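Local coordinates for protein branched-chain alpha-ketoacid decarboxylase (Lactococcus lactis, PDB 2VBF) that probably decarboxylates branched-chain and aromatic alpha-keto acids to aldehydes, using thiamine diphosphate and a magnesium ion bound in each subunit, at residues A[83-88]-A[435-440]; A[387-392]-A[530-535]; A[443-448]-A[537-542]. One frame throughout, in Å; residues are numbered along the deposited sequence. Where two conformers were deposited one is given.

Contact 1: residues A[83-88]-A[435-440]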
# COMPACT_ATOMS: atom_id res chain seq x y z
N ALA A 83 -5.16 -5.94 -17.07
CA ALA A 83 -4.24 -5.77 -18.19
C ALA A 83 -3.78 -7.12 -18.74
O ALA A 83 -3.64 -7.28 -19.96
CB ALA A 83 -3.03 -4.92 -17.79
N ARG A 84 -3.54 -8.08 -17.86
CA ARG A 84 -3.13 -9.41 -18.28
C ARG A 84 -4.14 -10.07 -19.24
O ARG A 84 -3.75 -10.89 -20.06
CB ARG A 84 -2.86 -10.31 -17.09
CG ARG A 84 -1.59 -9.91 -16.38
CD ARG A 84 -1.40 -10.68 -15.09
NE ARG A 84 -0.22 -10.24 -14.34
CZ ARG A 84 0.81 -11.01 -14.02
NH1 ARG A 84 0.90 -12.25 -14.44
NH2 ARG A 84 1.78 -10.51 -13.27
N THR A 85 -5.41 -9.72 -19.10
CA THR A 85 -6.48 -10.33 -19.88
C THR A 85 -7.01 -9.42 -20.99
O THR A 85 -7.18 -9.88 -22.14
CB THR A 85 -7.59 -10.79 -18.93
OG1 THR A 85 -7.11 -11.93 -18.21
CG2 THR A 85 -8.85 -11.20 -19.70
N LYS A 86 -7.25 -8.15 -20.66
CA LYS A 86 -7.75 -7.14 -21.61
C LYS A 86 -6.64 -6.60 -22.52
O LYS A 86 -6.93 -6.10 -23.62
CB LYS A 86 -8.40 -5.98 -20.86
CG LYS A 86 -9.49 -5.23 -21.65
CD LYS A 86 -10.83 -5.96 -21.55
CE LYS A 86 -11.95 -5.22 -22.24
NZ LYS A 86 -13.19 -6.02 -22.22
N LYS A 87 -5.39 -6.70 -22.05
CA LYS A 87 -4.18 -6.28 -22.78
C LYS A 87 -3.96 -4.74 -22.76
O LYS A 87 -3.10 -4.20 -23.47
CB LYS A 87 -4.14 -6.88 -24.21
CG LYS A 87 -4.35 -8.41 -24.23
CD LYS A 87 -3.35 -9.16 -23.34
CE LYS A 87 -3.59 -10.66 -23.35
NZ LYS A 87 -2.56 -11.36 -22.55
N ALA A 88 -4.74 -4.08 -21.91
CA ALA A 88 -4.52 -2.70 -21.51
C ALA A 88 -5.36 -2.45 -20.26
O ALA A 88 -6.37 -3.11 -20.06
CB ALA A 88 -4.92 -1.71 -22.64
N LEU A 435 -10.02 -10.55 -9.66
CA LEU A 435 -11.27 -9.82 -9.89
C LEU A 435 -11.13 -8.95 -11.13
O LEU A 435 -12.05 -8.89 -11.94
CB LEU A 435 -11.65 -8.94 -8.70
CG LEU A 435 -11.88 -9.68 -7.38
CD1 LEU A 435 -12.30 -8.69 -6.29
CD2 LEU A 435 -12.91 -10.78 -7.51
N GLY A 436 -10.00 -8.27 -11.27
CA GLY A 436 -9.76 -7.43 -12.45
C GLY A 436 -9.79 -8.21 -13.75
O GLY A 436 -10.41 -7.80 -14.74
N SER A 437 -9.10 -9.34 -13.75
CA SER A 437 -9.06 -10.23 -14.90
C SER A 437 -10.47 -10.79 -15.19
O SER A 437 -10.87 -10.88 -16.35
CB SER A 437 -8.07 -11.36 -14.65
OG SER A 437 -7.97 -12.22 -15.77
N GLN A 438 -11.21 -11.15 -14.15
CA GLN A 438 -12.59 -11.64 -14.31
C GLN A 438 -13.51 -10.61 -14.95
O GLN A 438 -14.38 -10.98 -15.76
CB GLN A 438 -13.16 -12.10 -12.97
CG GLN A 438 -14.57 -12.68 -13.03
CD GLN A 438 -14.67 -13.94 -13.89
OE1 GLN A 438 -14.59 -15.05 -13.37
NE2 GLN A 438 -14.84 -13.76 -15.21
N ILE A 439 -13.35 -9.34 -14.58
CA ILE A 439 -14.08 -8.21 -15.17
C ILE A 439 -13.68 -8.06 -16.64
O ILE A 439 -14.54 -7.84 -17.51
CB ILE A 439 -13.81 -6.90 -14.39
CG1 ILE A 439 -14.50 -6.96 -13.02
CG2 ILE A 439 -14.29 -5.67 -15.18
CD1 ILE A 439 -14.02 -5.91 -12.00
N ALA A 440 -12.38 -8.22 -16.92
CA ALA A 440 -11.84 -8.10 -18.28
C ALA A 440 -12.43 -9.12 -19.27
O ALA A 440 -12.70 -8.78 -20.42
CB ALA A 440 -10.30 -8.22 -18.24
O HOH W 1 -14.39 -5.80 -19.66
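Thr85 and Lys86, in the last turn of helix 72-86, meet Ser437 and Ala440 on helix 430-440, and the backbones come near, the CA atoms of Lys86 and Ala440 lying 5.4 Å apart. Small residues allow this: the CB of Ala440 sits against CG2 of Thr85 at 3.6 Å and is also touched by CB of Lys86. Thr85 has its methyl CG2 anti to the backbone N (the hydroxyl stands at chi1 -71°), which sends the methyl to Ala440 and the hydroxyl to Ser437. There the two hydroxyls meet tip to tip in a short hydrogen bond, Thr85 OG1 to Ser437 OG at 2.6 Å; Ser437 OG also bonds to NE2 of His446, so the buried serine oxygen has two partners. Lys86 bends at chi2 (83°) and runs its CD and CE alongside the carbonyl of Ala440, to which NZ makes a weak bond of 3.3 Å. The ammonium is held more firmly by a salt bridge to Glu41, and a water accepts from Lys86 NZ at 2.8 Å and lies close enough to O of Ile439 that it may bridge the two. The arrangement is close helix-to-helix packing through alanine, serine and threonine, here joining the N-terminal and C-terminal thiamine-diphosphate-binding domains of one subunit, away from the cofactor.

Contact 2: residues A[387-392]-A[530-535]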
# COMPACT_ATOMS: atom_id res chain seq x y z
N GLU A 387 -6.27 -30.08 -11.28
CA GLU A 387 -5.87 -30.39 -12.65
C GLU A 387 -6.96 -31.16 -13.38
O GLU A 387 -7.30 -30.83 -14.52
CB GLU A 387 -4.58 -31.20 -12.67
CG GLU A 387 -4.09 -31.51 -14.09
CD GLU A 387 -2.72 -32.14 -14.11
OE1 GLU A 387 -2.56 -33.20 -13.48
OE2 GLU A 387 -1.82 -31.59 -14.75
N SER A 388 -7.48 -32.19 -12.73
CA SER A 388 -8.55 -33.01 -13.28
C SER A 388 -9.84 -32.21 -13.49
O SER A 388 -10.45 -32.26 -14.56
CB SER A 388 -8.81 -34.21 -12.36
OG SER A 388 -9.55 -35.23 -13.01
N LEU A 389 -10.24 -31.46 -12.47
CA LEU A 389 -11.55 -30.81 -12.45
C LEU A 389 -11.60 -29.44 -13.09
O LEU A 389 -12.69 -28.89 -13.25
CB LEU A 389 -12.06 -30.71 -11.01
CG LEU A 389 -12.40 -32.05 -10.36
CD1 LEU A 389 -12.62 -31.85 -8.87
CD2 LEU A 389 -13.63 -32.68 -11.04
N THR A 390 -10.45 -28.86 -13.45
CA THR A 390 -10.44 -27.59 -14.16
C THR A 390 -10.92 -27.86 -15.59
O THR A 390 -10.62 -28.92 -16.16
CB THR A 390 -9.06 -26.88 -14.12
OG1 THR A 390 -8.83 -26.36 -12.80
CG2 THR A 390 -9.00 -25.72 -15.08
N GLN A 391 -11.69 -26.92 -16.12
CA GLN A 391 -12.31 -27.04 -17.44
C GLN A 391 -11.65 -26.12 -18.47
O GLN A 391 -10.79 -25.29 -18.14
CB GLN A 391 -13.80 -26.68 -17.34
CG GLN A 391 -14.59 -27.59 -16.41
CD GLN A 391 -16.01 -27.12 -16.14
OE1 GLN A 391 -16.48 -26.13 -16.71
NE2 GLN A 391 -16.72 -27.84 -15.28
N SER A 392 -12.04 -26.28 -19.73
CA SER A 392 -11.68 -25.34 -20.78
C SER A 392 -12.28 -23.96 -20.52
O SER A 392 -13.26 -23.82 -19.77
CB SER A 392 -12.16 -25.86 -22.14
OG SER A 392 -13.57 -25.99 -22.13
N SER A 530 -17.02 -32.43 -4.35
CA SER A 530 -18.44 -32.04 -4.31
C SER A 530 -18.62 -30.54 -4.52
O SER A 530 -19.39 -30.11 -5.38
CB SER A 530 -19.09 -32.46 -2.98
OG SER A 530 -20.45 -32.03 -2.89
N VAL A 531 -17.88 -29.75 -3.75
CA VAL A 531 -17.99 -28.29 -3.82
C VAL A 531 -17.44 -27.73 -5.14
O VAL A 531 -18.01 -26.81 -5.71
CB VAL A 531 -17.26 -27.60 -2.64
CG1 VAL A 531 -17.31 -26.10 -2.81
CG2 VAL A 531 -17.89 -28.02 -1.31
N MET A 532 -16.34 -28.29 -5.63
CA MET A 532 -15.79 -27.86 -6.91
C MET A 532 -16.79 -28.06 -8.05
O MET A 532 -16.98 -27.16 -8.86
CB MET A 532 -14.49 -28.61 -7.22
CG MET A 532 -14.03 -28.44 -8.64
SD MET A 532 -13.44 -26.78 -9.00
CE MET A 532 -11.72 -27.12 -8.73
N LYS A 533 -17.42 -29.23 -8.10
CA LYS A 533 -18.40 -29.53 -9.15
C LYS A 533 -19.62 -28.63 -9.03
O LYS A 533 -20.15 -28.13 -10.03
CB LYS A 533 -18.82 -31.00 -9.07
CG LYS A 533 -17.74 -31.97 -9.48
CD LYS A 533 -18.25 -33.39 -9.37
CE LYS A 533 -17.33 -34.37 -10.06
NZ LYS A 533 -17.85 -35.78 -9.97
N GLU A 534 -20.08 -28.46 -7.79
CA GLU A 534 -21.19 -27.57 -7.45
C GLU A 534 -20.88 -26.16 -7.95
O GLU A 534 -21.69 -25.55 -8.65
CB GLU A 534 -21.38 -27.60 -5.92
CG GLU A 534 -22.51 -26.75 -5.34
CD GLU A 534 -22.46 -26.68 -3.80
OE1 GLU A 534 -21.57 -27.34 -3.20
OE2 GLU A 534 -23.29 -25.97 -3.21
N ALA A 535 -19.70 -25.67 -7.59
CA ALA A 535 -19.25 -24.32 -8.01
C ALA A 535 -19.20 -24.19 -9.53
O ALA A 535 -19.79 -23.26 -10.10
CB ALA A 535 -17.88 -24.01 -7.40
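Leu389 and Met532 lie side by side but head opposite ways, the end of the leucine beside the base of the methionine, each pointing its CB toward the other's segment, with 7.6 Å between their CA atoms. The leucine lays its CD1 methyl against the first half of the methionine chain, 3.7 Å from CG of Met532 and a little farther from CB, while its own CB packs on the same CG. In Met532, chi1 near 167° swings CG away from the backbone N and carries the chain out from its helix to Leu389; the bends that follow turn the sulfur end aside, and its CE methyl goes on to touch Leu447. The other branch of Leu389 meets a different neighbour. Its CD2 lies 4.2 Å from CE of Lys533, whose extended chain is roughly perpendicular to the leucine, a looser touch at the exposed margin. Val529, one turn earlier on helix 525-537, also packs on Leu389, and the touching atoms of the two segments are all carbon. Leu389 is the last helical residue of 379-389, after which Thr390 turns the chain toward strand 394-398. What results is the helix-against-helix packing of an alpha/beta domain with a parallel sheet, here joining helices 379-389 and 525-537 of the C-terminal cofactor-binding part.

Contact 3: residues A[443-448]-A[537-542]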
# COMPACT_ATOMS: atom_id res chain seq x y z
N GLU A 443 -16.47 -14.06 -19.80
CA GLU A 443 -16.73 -15.38 -20.37
C GLU A 443 -15.72 -16.45 -19.93
O GLU A 443 -15.92 -17.64 -20.22
CB GLU A 443 -16.76 -15.32 -21.90
CG GLU A 443 -17.68 -14.23 -22.49
CD GLU A 443 -19.14 -14.40 -22.11
OE1 GLU A 443 -19.56 -15.53 -21.79
OE2 GLU A 443 -19.87 -13.39 -22.14
N SER A 444 -14.66 -16.05 -19.23
CA SER A 444 -13.65 -16.99 -18.75
C SER A 444 -13.79 -17.09 -17.24
O SER A 444 -13.53 -16.12 -16.54
CB SER A 444 -12.23 -16.54 -19.12
OG SER A 444 -11.27 -17.44 -18.60
N ARG A 445 -14.24 -18.25 -16.75
CA ARG A 445 -14.48 -18.46 -15.32
C ARG A 445 -13.14 -18.48 -14.59
O ARG A 445 -12.30 -19.32 -14.87
CB ARG A 445 -15.23 -19.77 -15.04
CG ARG A 445 -15.77 -19.92 -13.58
CD ARG A 445 -17.20 -19.45 -13.50
NE ARG A 445 -17.73 -19.28 -12.14
CZ ARG A 445 -18.56 -20.12 -11.53
NH1 ARG A 445 -18.93 -21.27 -12.10
NH2 ARG A 445 -19.02 -19.83 -10.32
N HIS A 446 -13.00 -17.57 -13.64
CA HIS A 446 -11.79 -17.47 -12.83
C HIS A 446 -11.86 -18.32 -11.57
O HIS A 446 -12.85 -18.25 -10.81
CB HIS A 446 -11.49 -16.02 -12.49
CG HIS A 446 -10.94 -15.25 -13.65
ND1 HIS A 446 -11.58 -15.18 -14.87
CD2 HIS A 446 -9.80 -14.52 -13.78
CE1 HIS A 446 -10.87 -14.43 -15.70
NE2 HIS A 446 -9.77 -14.04 -15.07
N LEU A 447 -10.81 -19.10 -11.38
CA LEU A 447 -10.58 -19.89 -10.19
C LEU A 447 -9.35 -19.32 -9.50
O LEU A 447 -8.25 -19.33 -10.06
CB LEU A 447 -10.34 -21.35 -10.57
CG LEU A 447 -11.58 -22.19 -10.91
CD1 LEU A 447 -12.28 -21.72 -12.18
CD2 LEU A 447 -11.19 -23.64 -11.03
N LEU A 448 -9.55 -18.80 -8.28
CA LEU A 448 -8.48 -18.23 -7.46
C LEU A 448 -8.05 -19.17 -6.35
O LEU A 448 -8.88 -19.67 -5.60
CB LEU A 448 -8.95 -16.92 -6.81
CG LEU A 448 -8.00 -16.25 -5.81
CD1 LEU A 448 -6.69 -15.83 -6.50
CD2 LEU A 448 -8.67 -15.08 -5.13
N ALA A 537 -20.68 -25.91 -11.86
CA ALA A 537 -22.03 -25.99 -12.44
C ALA A 537 -22.79 -24.68 -12.33
O ALA A 537 -23.49 -24.28 -13.26
CB ALA A 537 -22.81 -27.12 -11.76
N ASP A 538 -22.65 -24.01 -11.19
CA ASP A 538 -23.42 -22.81 -10.88
C ASP A 538 -22.64 -21.57 -11.31
O ASP A 538 -21.91 -20.97 -10.52
CB ASP A 538 -23.71 -22.80 -9.37
CG ASP A 538 -24.49 -21.59 -8.91
OD1 ASP A 538 -25.10 -20.86 -9.73
OD2 ASP A 538 -24.50 -21.37 -7.69
N VAL A 539 -22.81 -21.19 -12.57
CA VAL A 539 -22.07 -20.06 -13.16
C VAL A 539 -22.59 -18.67 -12.74
O VAL A 539 -21.96 -17.66 -13.04
CB VAL A 539 -22.06 -20.15 -14.71
CG1 VAL A 539 -21.47 -21.47 -15.17
CG2 VAL A 539 -23.48 -19.94 -15.28
N ASN A 540 -23.73 -18.61 -12.05
CA ASN A 540 -24.35 -17.33 -11.72
C ASN A 540 -24.12 -16.84 -10.30
O ASN A 540 -24.72 -15.84 -9.88
CB ASN A 540 -25.85 -17.39 -12.02
CG ASN A 540 -26.14 -17.60 -13.50
OD1 ASN A 540 -25.66 -16.86 -14.36
ND2 ASN A 540 -26.92 -18.63 -13.80
N ARG A 541 -23.27 -17.53 -9.56
CA ARG A 541 -22.87 -17.07 -8.23
C ARG A 541 -21.37 -17.22 -8.01
O ARG A 541 -20.71 -18.02 -8.66
CB ARG A 541 -23.65 -17.83 -7.13
CG ARG A 541 -25.11 -17.33 -6.97
CD ARG A 541 -25.82 -18.01 -5.81
NE ARG A 541 -25.93 -19.45 -6.02
CZ ARG A 541 -26.49 -20.29 -5.16
NH1 ARG A 541 -26.99 -19.86 -4.01
NH2 ARG A 541 -26.55 -21.58 -5.45
N MET A 542 -20.86 -16.41 -7.09
CA MET A 542 -19.48 -16.48 -6.64
C MET A 542 -19.39 -17.57 -5.58
O MET A 542 -20.32 -17.76 -4.79
CB MET A 542 -19.06 -15.13 -6.04
CG MET A 542 -17.63 -15.04 -5.55
SD MET A 542 -17.20 -13.34 -5.16
CE MET A 542 -15.96 -13.62 -3.90
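CA of Val539 sits 3.5 Å over one face of the Arg445 guanidinium, nearer its outer edge than its centre, while the carbonyl oxygens of Asp538 and Arg541 approach the group obliquely. CG1 of Val539 adds a looser touch, 4.0 Å from NH1 of Arg445. Of the polar approaches, NH2 of Arg445 makes a weak, bent bond to O of Asp538 (3.1 Å, 126° at the hydrogen), and O of Arg541 lies 3.0 Å from the same NH2. Firmer partners fix the group from outside: NE bonds to O of Asn471 and NH1 to O of Ala535. With chi1 at -168° the arginine chain leaves the strand opposite its own backbone N, then bends at chi2 to reach the turn. With an alanine here, the carbonyls of Asn471 and Ala535 would probably lose their side-chain donors, and the turn its cover over Val539. The guanidinium of Arg541 turns back on Asp538 in a salt bridge, gripping it side-on: NE, at 2.9 Å, and NH2 both reach OD2, NE on the syn lone pair and NH2 from above the carboxylate plane, while NH1 bonds to O of Glu514. Tyr543 OH also bonds to OD2, so three donors hold that oxygen. The type I turn 538-541 links helix 525-537 to strand 542-548, and Arg445 opens strand 445-451; strand 473-478 lies between these two strands in the parallel sheet, so the arginine reaches across its beginning.

Overall arrangement
All three contacts involve the C-terminal cofactor-binding domain, and contact 1 alone ties it to the N-terminal one. Along the chain, contact 1 closes before contact 3 opens, whereas contact 2 alternates with both. Contacts 2 and 3 are close neighbours, their centres 10 Å apart, and share helix 525-537 with the turn that follows it; contacts 1 and 3 have centres 15 Å apart and are joined through helix 430-440 leading into strand 445-451. Contacts 1 and 2 do not touch, their nearest atoms being about 10 Å apart. Strand 445-451 lies between: His446 meets Ser437 and Gln438 while Leu447 packs on Met532 and Thr390, so the sheet's two faces carry domain interface and helix packing.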